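Local coordinates for rhamnonate dehydratase (Gibberella zeae PH-1, PDB 3FXG), which probably catalyses the magnesium-dependent dehydration of L-rhamnonate to a 2-keto-3-deoxy sugar acid, as a member of the enolase superfamily, at residues 190-195 against 229-234; 260-265 against 269-274; 333-338 against 342-347. All blocks are in the same frame, centred on the assembly; numbering follows the deposited sequence.

Contact 1: residues 190-195 against 229-234; sequences FCPDDG and VSYTIE
P192 lies over one face of the Y231 ring, the two side chains crossing at about a right angle. The proline CG comes closest: it sits 3.8 Å from the centroid of the Y231 ring and 24° off the ring normal, a CH-pi contact displaced toward the rim, with CG of Y231 the nearest ring atom at 3.5 Å. CA and CB of P192 cover its CD1 and CE1 side. Y231 gets there with CG anti to its backbone N (chi1 -171°), which carries the ring off helix 229-238 to the 3-10 turn at 192-194. That turn belongs to the loop after strand 184-187 and leads into helix 195-213, so the contact ties neighbouring beta-alpha units of the enolase-type barrel together on its outer, helical layer. G195 O stands at the ring edge, near its plane, 4.4 Å from CE1 of Y231. Beyond the ring, one water donates to C191 O at 2.8 Å and to G195 O at 2.7 Å, and it also hydrogen-bonds the hydroxyl, with 2.7 Å between the water oxygen and Y231 OH. The hydroxyl also bonds ND2 of N202, which bonds F190 O as well.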
ATOM      1  N   PHE A 190      27.983  23.918   7.135  1.00 16.02           N
ATOM      2  CA  PHE A 190      28.183  22.954   8.216  1.00 16.89           C
ATOM      3  C   PHE A 190      27.322  21.695   8.176  1.00 17.70           C
ATOM      4  O   PHE A 190      26.163  21.733   7.769  1.00 17.67           O
ATOM      5  CB  PHE A 190      28.012  23.686   9.547  1.00 18.02           C
ATOM      6  CG  PHE A 190      28.791  24.969   9.613  1.00 20.70           C
ATOM      7  CD1 PHE A 190      30.181  24.949   9.711  1.00 22.02           C
ATOM      8  CD2 PHE A 190      28.147  26.196   9.482  1.00 20.56           C
ATOM      9  CE1 PHE A 190      30.919  26.132   9.673  1.00 22.79           C
ATOM     10  CE2 PHE A 190      28.876  27.384   9.441  1.00 22.81           C
ATOM     11  CZ  PHE A 190      30.264  27.351   9.536  1.00 21.92           C
ATOM     12  N   CYS A 191      27.914  20.582   8.608  1.00 17.33           N
ATOM     13  CA  CYS A 191      27.245  19.286   8.619  1.00 18.47           C
ATOM     14  C   CYS A 191      26.510  19.025   9.935  1.00 18.60           C
ATOM     15  O   CYS A 191      26.686  19.751  10.911  1.00 18.55           O
ATOM     16  CB  CYS A 191      28.266  18.170   8.366  1.00 18.84           C
ATOM     17  SG  CYS A 191      29.332  17.791   9.782  1.00 23.61           S
ATOM     18  N   PRO A 192      25.672  17.976   9.975  1.00 19.39           N
ATOM     19  CA  PRO A 192      24.906  17.627  11.176  1.00 19.75           C
ATOM     20  C   PRO A 192      25.738  17.409  12.442  1.00 20.39           C
ATOM     21  O   PRO A 192      25.274  17.686  13.547  1.00 18.98           O
ATOM     22  CB  PRO A 192      24.161  16.363  10.752  1.00 19.48           C
ATOM     23  CG  PRO A 192      23.944  16.584   9.287  1.00 19.81           C
ATOM     24  CD  PRO A 192      25.292  17.106   8.846  1.00 20.32           C
ATOM     25  N   ASP A 193      26.961  16.913  12.285  1.00 21.86           N
ATOM     26  CA  ASP A 193      27.812  16.662  13.441  1.00 24.70           C
ATOM     27  C   ASP A 193      28.224  17.923  14.193  1.00 24.99           C
ATOM     28  O   ASP A 193      28.816  17.842  15.269  1.00 24.50           O
ATOM     29  CB  ASP A 193      29.045  15.861  13.026  1.00 27.82           C
ATOM     30  CG  ASP A 193      28.701  14.433  12.655  1.00 32.88           C
ATOM     31  OD1 ASP A 193      28.065  13.743  13.480  1.00 35.48           O
ATOM     32  OD2 ASP A 193      29.063  13.996  11.545  1.00 36.65           O
ATOM     33  N   ASP A 194      27.914  19.087  13.632  1.00 24.63           N
ATOM     34  CA  ASP A 194      28.233  20.347  14.293  1.00 24.92           C
ATOM     35  C   ASP A 194      27.063  20.730  15.195  1.00 23.62           C
ATOM     36  O   ASP A 194      27.040  21.805  15.793  1.00 23.82           O
ATOM     37  CB  ASP A 194      28.503  21.445  13.260  1.00 26.86           C
ATOM     38  CG  ASP A 194      29.941  21.439  12.770  1.00 30.27           C
ATOM     39  OD1 ASP A 194      30.543  20.348  12.691  1.00 31.18           O
ATOM     40  OD2 ASP A 194      30.469  22.525  12.452  1.00 33.12           O
ATOM     41  N   GLY A 195      26.089  19.827  15.279  1.00 22.31           N
ATOM     42  CA  GLY A 195      24.930  20.039  16.125  1.00 19.95           C
ATOM     43  C   GLY A 195      24.120  21.300  15.899  1.00 21.29           C
ATOM     44  O   GLY A 195      24.163  21.910  14.829  1.00 20.50           O
ATOM     45  N   VAL A 229      18.037  12.596   7.111  1.00 12.70           N
ATOM     46  CA  VAL A 229      16.624  12.952   7.152  1.00 12.10           C
ATOM     47  C   VAL A 229      16.205  13.915   8.255  1.00 12.46           C
ATOM     48  O   VAL A 229      15.598  14.953   7.971  1.00 11.22           O
ATOM     49  CB  VAL A 229      15.735  11.687   7.215  1.00 13.07           C
ATOM     50  CG1 VAL A 229      14.271  12.079   7.392  1.00 12.98           C
ATOM     51  CG2 VAL A 229      15.898  10.884   5.930  1.00 11.08           C
ATOM     52  N   SER A 230      16.514  13.581   9.505  1.00 11.36           N
ATOM     53  CA  SER A 230      16.134  14.440  10.624  1.00 12.84           C
ATOM     54  C   SER A 230      16.741  15.835  10.542  1.00 13.42           C
ATOM     55  O   SER A 230      16.047  16.834  10.745  1.00 13.77           O
ATOM     56  CB  SER A 230      16.538  13.801  11.957  1.00 15.59           C
ATOM     57  OG  SER A 230      15.795  12.621  12.202  1.00 21.14           O
ATOM     58  N   TYR A 231      18.037  15.904  10.256  1.00 12.42           N
ATOM     59  CA  TYR A 231      18.709  17.196  10.175  1.00 12.84           C
ATOM     60  C   TYR A 231      18.138  18.047   9.045  1.00 11.70           C
ATOM     61  O   TYR A 231      17.900  19.245   9.216  1.00 11.32           O
ATOM     62  CB  TYR A 231      20.213  17.012   9.971  1.00 12.36           C
ATOM     63  CG  TYR A 231      20.987  18.303  10.106  1.00 13.12           C
ATOM     64  CD1 TYR A 231      21.403  18.764  11.356  1.00 14.56           C
ATOM     65  CD2 TYR A 231      21.277  19.082   8.986  1.00 14.94           C
ATOM     66  CE1 TYR A 231      22.093  19.970  11.487  1.00 16.17           C
ATOM     67  CE2 TYR A 231      21.958  20.288   9.104  1.00 13.78           C
ATOM     68  CZ  TYR A 231      22.366  20.725  10.356  1.00 15.07           C
ATOM     69  OH  TYR A 231      23.050  21.912  10.469  1.00 15.47           O
ATOM     70  N   THR A 232      17.918  17.426   7.891  1.00 11.46           N
ATOM     71  CA  THR A 232      17.362  18.136   6.745  1.00 12.05           C
ATOM     72  C   THR A 232      16.007  18.725   7.110  1.00 10.86           C
ATOM     73  O   THR A 232      15.727  19.892   6.831  1.00 10.55           O
ATOM     74  CB  THR A 232      17.183  17.198   5.533  1.00 11.14           C
ATOM     75  OG1 THR A 232      18.463  16.713   5.111  1.00 11.88           O
ATOM     76  CG2 THR A 232      16.525  17.939   4.373  1.00 10.80           C
ATOM     77  N   ILE A 233      15.164  17.914   7.741  1.00 10.72           N
ATOM     78  CA  ILE A 233      13.839  18.368   8.139  1.00  9.72           C
ATOM     79  C   ILE A 233      13.908  19.553   9.101  1.00 11.03           C
ATOM     80  O   ILE A 233      13.148  20.513   8.961  1.00 11.70           O
ATOM     81  CB  ILE A 233      13.028  17.203   8.775  1.00 10.30           C
ATOM     82  CG1 ILE A 233      12.611  16.218   7.673  1.00 10.23           C
ATOM     83  CG2 ILE A 233      11.793  17.736   9.494  1.00  9.71           C
ATOM     84  CD1 ILE A 233      11.854  14.995   8.171  1.00 10.67           C
ATOM     85  N   GLU A 234      14.822  19.503  10.067  1.00 11.37           N
ATOM     86  CA  GLU A 234      14.939  20.604  11.017  1.00 14.42           C
ATOM     87  C   GLU A 234      15.520  21.865  10.377  1.00 12.53           C
ATOM     88  O   GLU A 234      15.068  22.971  10.667  1.00 12.38           O
ATOM     89  CB  GLU A 234      15.791  20.198  12.226  1.00 17.27           C
ATOM     90  CG  GLU A 234      16.049  21.363  13.184  1.00 24.96           C
ATOM     91  CD  GLU A 234      16.607  20.935  14.528  1.00 29.20           C
ATOM     92  OE1 GLU A 234      17.428  19.995  14.572  1.00 31.98           O
ATOM     93  OE2 GLU A 234      16.235  21.557  15.547  1.00 33.82           O
TER
HETATM   94  O   HOH W   1      25.012  21.554  12.262  1.00 16.25           O

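Contact 2: residues 260-265 against 269-274; sequences ALIKRA and VKFTTG
I262 is the first residue of helix 260-265 to reach the strand, laying its CG2 methyl over one face of the F271 ring. The methyl is 3.4 Å from the ring centroid and 19° off the normal, a close CH-pi contact shifted slightly toward the rim at CZ and CE2. A chi1 of -71° puts CG1 beside the backbone N and so leaves CG2 anti to it, pointing at the ring.

K263 follows, and its side chain runs past F271 in the opposite direction. The chain bends at chi2 and is extended beyond it, which brings CE to the ring edge, 4.0 Å from CD2 of F271. The ammonium group then donates to the backbone, with K263 NZ 2.9 Å from V269 O and tilted 24° out of the carbonyl plane. The same nitrogen forms a salt bridge with D293, whose carboxylate also accepts from the backbone N of F271. One lysine thus joins the V269 carbonyl, just ahead of F271, to D293, and its buried charge is probably balanced by that carboxylate.

Helix and strand run nearly antiparallel, their axes 10.0 Å apart at closest approach. Helix 259-265 is the return limb between the parallel strands 246-248 and 270-273, and its packing on F271 is that of a beta-alpha-beta crossover in the modified TIM barrel of the enolase superfamily.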
ATOM      1  N   ALA A 260      11.117  10.373   0.769  1.00 11.46           N
ATOM      2  CA  ALA A 260       9.698  10.141   1.022  1.00 11.85           C
ATOM      3  C   ALA A 260       9.374  10.725   2.399  1.00 12.10           C
ATOM      4  O   ALA A 260       8.303  11.304   2.615  1.00 10.63           O
ATOM      5  CB  ALA A 260       9.399   8.648   1.000  1.00 14.31           C
ATOM      6  N   LEU A 261      10.315  10.568   3.325  1.00 10.62           N
ATOM      7  CA  LEU A 261      10.163  11.072   4.684  1.00 11.40           C
ATOM      8  C   LEU A 261      10.320  12.589   4.689  1.00 11.03           C
ATOM      9  O   LEU A 261       9.609  13.300   5.404  1.00 10.51           O
ATOM     10  CB  LEU A 261      11.216  10.441   5.599  1.00 11.48           C
ATOM     11  CG  LEU A 261      11.206   8.912   5.715  1.00 12.76           C
ATOM     12  CD1 LEU A 261      12.469   8.452   6.431  1.00 14.44           C
ATOM     13  CD2 LEU A 261       9.965   8.455   6.468  1.00 13.25           C
ATOM     14  N   ILE A 262      11.258  13.088   3.893  1.00 11.04           N
ATOM     15  CA  ILE A 262      11.478  14.526   3.820  1.00 10.52           C
ATOM     16  C   ILE A 262      10.245  15.219   3.243  1.00 11.65           C
ATOM     17  O   ILE A 262       9.831  16.272   3.731  1.00 13.21           O
ATOM     18  CB  ILE A 262      12.729  14.854   2.967  1.00 11.48           C
ATOM     19  CG1 ILE A 262      13.994  14.443   3.733  1.00 11.09           C
ATOM     20  CG2 ILE A 262      12.782  16.343   2.655  1.00 13.25           C
ATOM     21  CD1 ILE A 262      15.274  14.615   2.944  1.00 10.92           C
ATOM     22  N   LYS A 263       9.646  14.620   2.218  1.00 10.50           N
ATOM     23  CA  LYS A 263       8.458  15.200   1.601  1.00 11.01           C
ATOM     24  C   LYS A 263       7.240  15.138   2.524  1.00 10.89           C
ATOM     25  O   LYS A 263       6.353  15.987   2.445  1.00 12.41           O
ATOM     26  CB  LYS A 263       8.152  14.496   0.277  1.00 10.61           C
ATOM     27  CG  LYS A 263       9.023  14.949  -0.892  1.00 11.87           C
ATOM     28  CD  LYS A 263       8.687  16.378  -1.318  1.00 12.11           C
ATOM     29  CE  LYS A 263       9.387  16.745  -2.621  1.00 13.43           C
ATOM     30  NZ  LYS A 263       9.031  18.119  -3.079  1.00 14.39           N
ATOM     31  N   ARG A 264       7.193  14.138   3.397  1.00  9.83           N
ATOM     32  CA  ARG A 264       6.077  14.020   4.329  1.00 10.85           C
ATOM     33  C   ARG A 264       6.111  15.221   5.270  1.00 10.66           C
ATOM     34  O   ARG A 264       5.073  15.740   5.678  1.00  8.79           O
ATOM     35  CB  ARG A 264       6.181  12.724   5.145  1.00 11.37           C
ATOM     36  CG  ARG A 264       5.167  12.635   6.283  1.00 15.82           C
ATOM     37  CD  ARG A 264       5.199  11.283   6.999  1.00 15.79           C
ATOM     38  NE  ARG A 264       6.423  11.074   7.769  1.00 15.43           N
ATOM     39  CZ  ARG A 264       6.682   9.970   8.465  1.00 16.06           C
ATOM     40  NH1 ARG A 264       5.800   8.978   8.490  1.00 15.60           N
ATOM     41  NH2 ARG A 264       7.822   9.854   9.133  1.00 15.54           N
ATOM     42  N   ALA A 265       7.318  15.662   5.601  1.00  9.24           N
ATOM     43  CA  ALA A 265       7.494  16.794   6.500  1.00 11.56           C
ATOM     44  C   ALA A 265       7.390  18.136   5.781  1.00 10.46           C
ATOM     45  O   ALA A 265       6.785  19.077   6.296  1.00  9.75           O
ATOM     46  CB  ALA A 265       8.843  16.692   7.201  1.00  9.92           C
ATOM     47  N   VAL A 269       8.046  22.135  -0.232  1.00 10.90           N
ATOM     48  CA  VAL A 269       9.424  22.549  -0.485  1.00 11.63           C
ATOM     49  C   VAL A 269      10.054  21.658  -1.551  1.00 12.25           C
ATOM     50  O   VAL A 269       9.832  20.444  -1.573  1.00 10.86           O
ATOM     51  CB  VAL A 269      10.275  22.474   0.803  1.00 12.62           C
ATOM     52  CG1 VAL A 269      11.705  22.907   0.515  1.00 10.90           C
ATOM     53  CG2 VAL A 269       9.668  23.363   1.878  1.00 12.50           C
ATOM     54  N   LYS A 270      10.845  22.262  -2.432  1.00 11.53           N
ATOM     55  CA  LYS A 270      11.494  21.518  -3.505  1.00 10.84           C
ATOM     56  C   LYS A 270      12.823  20.886  -3.098  1.00 10.87           C
ATOM     57  O   LYS A 270      13.646  21.509  -2.422  1.00  9.81           O
ATOM     58  CB  LYS A 270      11.721  22.431  -4.719  1.00 12.54           C
ATOM     59  CG  LYS A 270      10.437  23.000  -5.322  1.00 16.84           C
ATOM     60  CD  LYS A 270      10.672  23.503  -6.744  1.00 21.51           C
ATOM     61  CE  LYS A 270      11.351  24.854  -6.765  1.00 24.89           C
ATOM     62  NZ  LYS A 270      10.417  25.925  -6.322  1.00 28.83           N
ATOM     63  N   PHE A 271      13.020  19.641  -3.523  1.00 10.20           N
ATOM     64  CA  PHE A 271      14.246  18.901  -3.243  1.00  8.76           C
ATOM     65  C   PHE A 271      14.773  18.316  -4.545  1.00  8.21           C
ATOM     66  O   PHE A 271      13.990  17.919  -5.409  1.00 10.30           O
ATOM     67  CB  PHE A 271      13.963  17.787  -2.235  1.00 10.54           C
ATOM     68  CG  PHE A 271      13.607  18.301  -0.875  1.00 11.73           C
ATOM     69  CD1 PHE A 271      14.606  18.683   0.016  1.00  9.67           C
ATOM     70  CD2 PHE A 271      12.276  18.484  -0.517  1.00 10.50           C
ATOM     71  CE1 PHE A 271      14.283  19.249   1.248  1.00 12.09           C
ATOM     72  CE2 PHE A 271      11.941  19.050   0.714  1.00 11.43           C
ATOM     73  CZ  PHE A 271      12.950  19.435   1.597  1.00 10.78           C
ATOM     74  N   THR A 272      16.096  18.271  -4.686  1.00  8.89           N
ATOM     75  CA  THR A 272      16.717  17.741  -5.895  1.00  9.70           C
ATOM     76  C   THR A 272      17.915  16.870  -5.533  1.00 11.04           C
ATOM     77  O   THR A 272      18.394  16.900  -4.400  1.00 11.67           O
ATOM     78  CB  THR A 272      17.224  18.879  -6.816  1.00 10.35           C
ATOM     79  OG1 THR A 272      18.427  19.436  -6.267  1.00 11.87           O
ATOM     80  CG2 THR A 272      16.178  19.988  -6.930  1.00  9.58           C
ATOM     81  N   THR A 273      18.389  16.093  -6.501  1.00 11.53           N
ATOM     82  CA  THR A 273      19.549  15.234  -6.296  1.00 11.18           C
ATOM     83  C   THR A 273      19.843  14.490  -7.590  1.00 11.84           C
ATOM     84  O   THR A 273      19.137  14.670  -8.588  1.00 11.35           O
ATOM     85  CB  THR A 273      19.301  14.198  -5.172  1.00 12.82           C
ATOM     86  OG1 THR A 273      20.517  13.501  -4.884  1.00 12.95           O
ATOM     87  CG2 THR A 273      18.241  13.180  -5.599  1.00 12.90           C
ATOM     88  N   GLY A 274      20.894  13.675  -7.580  1.00 11.67           N
ATOM     89  CA  GLY A 274      21.213  12.890  -8.758  1.00 11.51           C
ATOM     90  C   GLY A 274      22.599  12.982  -9.370  1.00 12.33           C
ATOM     91  O   GLY A 274      22.953  12.130 -10.178  1.00 12.05           O
TER

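Contact 3: residues 333-338 against 342-347; sequences HFQISQ and PFQEYL
Q335 grips the backbone at F343 through its amide: NE2 of Q335 donates to F343 O at 2.8 Å. The bond is nearly straight, 172° at the hydrogen, and the carbonyl oxygen lies in the plane of the Q335 amide, although the donor is tilted from the carbonyl plane of F343. A bend at chi2 (-45°) folds the Q335 chain so that its amide faces this oxygen. NE2 also donates to V322 O, so two backbone carbonyls fix how the amide is turned. Beside this bond the Q344 side chain comes up obliquely against the CB and CG of Q335, the two amide planes standing 77° apart; this is the tight, buried part of the contact. The other flank is looser. P342 is exposed and F343 partly so, and the side chains of both start out away from the helical segment, with F343 meeting it through its backbone carbonyl. Around the buried part, Q335 packs on L164 and Q344 on F166, both from strand 163-169, which pairs in parallel with strand 344-347; Q344 also touches Y332, so this part of helix 329-335 lies against the barrel sheet.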
ATOM      1  N   HIS A 333      24.412  20.996 -25.029  1.00 10.88           N
ATOM      2  CA  HIS A 333      23.790  20.386 -26.196  1.00 13.13           C
ATOM      3  C   HIS A 333      22.585  19.539 -25.814  1.00 13.16           C
ATOM      4  O   HIS A 333      21.633  19.415 -26.581  1.00 11.70           O
ATOM      5  CB  HIS A 333      24.806  19.537 -26.965  1.00 12.29           C
ATOM      6  CG  HIS A 333      25.717  20.337 -27.847  1.00 12.72           C
ATOM      7  ND1 HIS A 333      26.722  21.141 -27.353  1.00 15.64           N
ATOM      8  CD2 HIS A 333      25.780  20.445 -29.196  1.00 11.42           C
ATOM      9  CE1 HIS A 333      27.367  21.706 -28.358  1.00 10.45           C
ATOM     10  NE2 HIS A 333      26.816  21.300 -29.487  1.00 14.95           N
ATOM     11  N   PHE A 334      22.632  18.962 -24.621  1.00 12.37           N
ATOM     12  CA  PHE A 334      21.532  18.141 -24.145  1.00 13.83           C
ATOM     13  C   PHE A 334      20.360  19.012 -23.696  1.00 13.47           C
ATOM     14  O   PHE A 334      19.227  18.814 -24.135  1.00 12.29           O
ATOM     15  CB  PHE A 334      21.997  17.262 -22.984  1.00 14.42           C
ATOM     16  CG  PHE A 334      20.897  16.460 -22.360  1.00 16.78           C
ATOM     17  CD1 PHE A 334      20.345  15.375 -23.028  1.00 17.08           C
ATOM     18  CD2 PHE A 334      20.390  16.812 -21.113  1.00 19.33           C
ATOM     19  CE1 PHE A 334      19.299  14.651 -22.463  1.00 18.80           C
ATOM     20  CE2 PHE A 334      19.343  16.093 -20.542  1.00 19.79           C
ATOM     21  CZ  PHE A 334      18.799  15.013 -21.221  1.00 16.79           C
ATOM     22  N   GLN A 335      20.636  19.978 -22.823  1.00 13.78           N
ATOM     23  CA  GLN A 335      19.597  20.866 -22.302  1.00 13.60           C
ATOM     24  C   GLN A 335      18.814  21.633 -23.354  1.00 13.23           C
ATOM     25  O   GLN A 335      17.620  21.880 -23.194  1.00 13.97           O
ATOM     26  CB  GLN A 335      20.195  21.885 -21.324  1.00 15.36           C
ATOM     27  CG  GLN A 335      20.582  21.323 -19.972  1.00 20.44           C
ATOM     28  CD  GLN A 335      19.522  20.403 -19.401  1.00 21.12           C
ATOM     29  OE1 GLN A 335      19.378  19.266 -19.846  1.00 20.89           O
ATOM     30  NE2 GLN A 335      18.768  20.891 -18.420  1.00 20.37           N
ATOM     31  N   ILE A 336      19.485  22.018 -24.430  1.00 12.76           N
ATOM     32  CA  ILE A 336      18.838  22.793 -25.480  1.00 13.81           C
ATOM     33  C   ILE A 336      17.935  21.949 -26.383  1.00 13.21           C
ATOM     34  O   ILE A 336      17.130  22.493 -27.135  1.00 13.91           O
ATOM     35  CB  ILE A 336      19.910  23.488 -26.362  1.00 13.85           C
ATOM     36  CG1 ILE A 336      19.314  24.702 -27.074  1.00 15.88           C
ATOM     37  CG2 ILE A 336      20.463  22.504 -27.383  1.00 15.61           C
ATOM     38  CD1 ILE A 336      19.005  25.851 -26.141  1.00 18.36           C
ATOM     39  N   SER A 337      18.038  20.627 -26.276  1.00 11.99           N
ATOM     40  CA  SER A 337      17.287  19.736 -27.160  1.00 12.58           C
ATOM     41  C   SER A 337      16.113  18.912 -26.645  1.00 11.97           C
ATOM     42  O   SER A 337      15.396  18.311 -27.450  1.00 13.00           O
ATOM     43  CB  SER A 337      18.268  18.769 -27.818  1.00 15.27           C
ATOM     44  OG  SER A 337      18.856  17.931 -26.839  1.00 18.38           O
ATOM     45  N   GLN A 338      15.898  18.868 -25.338  1.00 11.71           N
ATOM     46  CA  GLN A 338      14.817  18.053 -24.801  1.00 14.06           C
ATOM     47  C   GLN A 338      13.582  18.835 -24.359  1.00 14.48           C
ATOM     48  O   GLN A 338      13.631  20.052 -24.166  1.00 13.73           O
ATOM     49  CB  GLN A 338      15.345  17.212 -23.633  1.00 14.77           C
ATOM     50  CG  GLN A 338      16.591  16.401 -23.974  1.00 14.41           C
ATOM     51  CD  GLN A 338      16.347  15.368 -25.063  1.00 17.33           C
ATOM     52  OE1 GLN A 338      16.933  15.434 -26.144  1.00 19.90           O
ATOM     53  NE2 GLN A 338      15.480  14.407 -24.780  1.00 16.63           N
ATOM     54  N   PRO A 342      14.560  22.487 -18.718  1.00 14.42           N
ATOM     55  CA  PRO A 342      14.313  23.925 -18.540  1.00 14.53           C
ATOM     56  C   PRO A 342      15.465  24.917 -18.434  1.00 15.55           C
ATOM     57  O   PRO A 342      15.357  26.044 -18.916  1.00 13.49           O
ATOM     58  CB  PRO A 342      13.419  23.960 -17.304  1.00 15.52           C
ATOM     59  CG  PRO A 342      13.967  22.852 -16.485  1.00 15.89           C
ATOM     60  CD  PRO A 342      14.133  21.746 -17.514  1.00 15.67           C
ATOM     61  N   PHE A 343      16.552  24.524 -17.789  1.00 14.18           N
ATOM     62  CA  PHE A 343      17.675  25.433 -17.645  1.00 14.57           C
ATOM     63  C   PHE A 343      18.959  24.692 -17.358  1.00 14.03           C
ATOM     64  O   PHE A 343      18.987  23.463 -17.328  1.00 15.99           O
ATOM     65  CB  PHE A 343      17.382  26.466 -16.554  1.00 13.60           C
ATOM     66  CG  PHE A 343      16.772  25.880 -15.312  1.00 13.88           C
ATOM     67  CD1 PHE A 343      17.561  25.224 -14.374  1.00 15.06           C
ATOM     68  CD2 PHE A 343      15.404  25.973 -15.088  1.00 15.23           C
ATOM     69  CE1 PHE A 343      16.991  24.664 -13.228  1.00 15.08           C
ATOM     70  CE2 PHE A 343      14.824  25.416 -13.945  1.00 16.83           C
ATOM     71  CZ  PHE A 343      15.625  24.760 -13.015  1.00 13.31           C
ATOM     72  N   GLN A 344      20.023  25.451 -17.137  1.00 15.72           N
ATOM     73  CA  GLN A 344      21.330  24.868 -16.916  1.00 16.24           C
ATOM     74  C   GLN A 344      22.088  25.448 -15.733  1.00 17.19           C
ATOM     75  O   GLN A 344      21.897  26.600 -15.353  1.00 15.30           O
ATOM     76  CB  GLN A 344      22.164  25.056 -18.187  1.00 16.18           C
ATOM     77  CG  GLN A 344      23.618  24.701 -18.027  1.00 17.59           C
ATOM     78  CD  GLN A 344      23.915  23.281 -18.420  1.00 16.72           C
ATOM     79  OE1 GLN A 344      24.879  22.688 -17.944  1.00 19.50           O
ATOM     80  NE2 GLN A 344      23.102  22.731 -19.310  1.00 14.72           N
ATOM     81  N   GLU A 345      22.962  24.630 -15.161  1.00 17.71           N
ATOM     82  CA  GLU A 345      23.783  25.063 -14.047  1.00 16.83           C
ATOM     83  C   GLU A 345      25.171  25.439 -14.546  1.00 16.94           C
ATOM     84  O   GLU A 345      25.689  24.840 -15.489  1.00 14.69           O
ATOM     85  CB  GLU A 345      23.940  23.947 -13.014  1.00 19.15           C
ATOM     86  CG  GLU A 345      25.094  24.197 -12.043  1.00 17.64           C
ATOM     87  CD  GLU A 345      25.328  23.060 -11.066  1.00 19.15           C
ATOM     88  OE1 GLU A 345      25.286  21.888 -11.492  1.00 20.93           O
ATOM     89  OE2 GLU A 345      25.574  23.341  -9.871  1.00 14.30           O
ATOM     90  N   TYR A 346      25.757  26.451 -13.925  1.00 17.35           N
ATOM     91  CA  TYR A 346      27.118  26.834 -14.247  1.00 19.93           C
ATOM     92  C   TYR A 346      27.820  26.941 -12.910  1.00 21.34           C
ATOM     93  O   TYR A 346      27.437  27.746 -12.060  1.00 19.89           O
ATOM     94  CB  TYR A 346      27.213  28.172 -14.971  1.00 21.16           C
ATOM     95  CG  TYR A 346      28.549  28.292 -15.664  1.00 26.00           C
ATOM     96  CD1 TYR A 346      28.778  27.639 -16.875  1.00 28.92           C
ATOM     97  CD2 TYR A 346      29.610  28.980 -15.075  1.00 26.82           C
ATOM     98  CE1 TYR A 346      30.026  27.661 -17.487  1.00 30.56           C
ATOM     99  CE2 TYR A 346      30.873  29.007 -15.677  1.00 28.42           C
ATOM    100  CZ  TYR A 346      31.068  28.343 -16.885  1.00 31.65           C
ATOM    101  OH  TYR A 346      32.295  28.353 -17.506  1.00 33.89           O
ATOM    102  N   LEU A 347      28.827  26.099 -12.718  1.00 23.44           N
ATOM    103  CA  LEU A 347      29.585  26.081 -11.479  1.00 27.04           C
ATOM    104  C   LEU A 347      30.661  27.154 -11.561  1.00 28.09           C
ATOM    105  O   LEU A 347      31.626  27.008 -12.310  1.00 29.52           O
ATOM    106  CB  LEU A 347      30.212  24.695 -11.286  1.00 28.45           C
ATOM    107  CG  LEU A 347      30.876  24.336  -9.953  1.00 29.72           C
ATOM    108  CD1 LEU A 347      31.228  22.852  -9.952  1.00 29.66           C
ATOM    109  CD2 LEU A 347      32.120  25.182  -9.741  1.00 31.81           C
TER

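How the contacts relate
Contacts 1 and 2 are neighbours, their centres 15 Å apart; contact 2 reaches inward from the helical layer to a barrel strand. Helix 229-238 connects them: Y231 faces the loop of contact 1, while I233 and T232 turn to the next helix, where I233 CD1 meets A265 CB at 3.6 Å and T232 CG2 meets I262 CD1 at 3.8 Å. Both contacts touch the second subunit. Contact 3 stands apart, its nearest atoms about 8 Å from contact 2 and about 17 Å from contact 1, but strands 270-273 and 344-347 share the barrel sheet. The magnesium ion, held by D222, E248 and E275, is about 12 Å from the side chains of both F271 and F343.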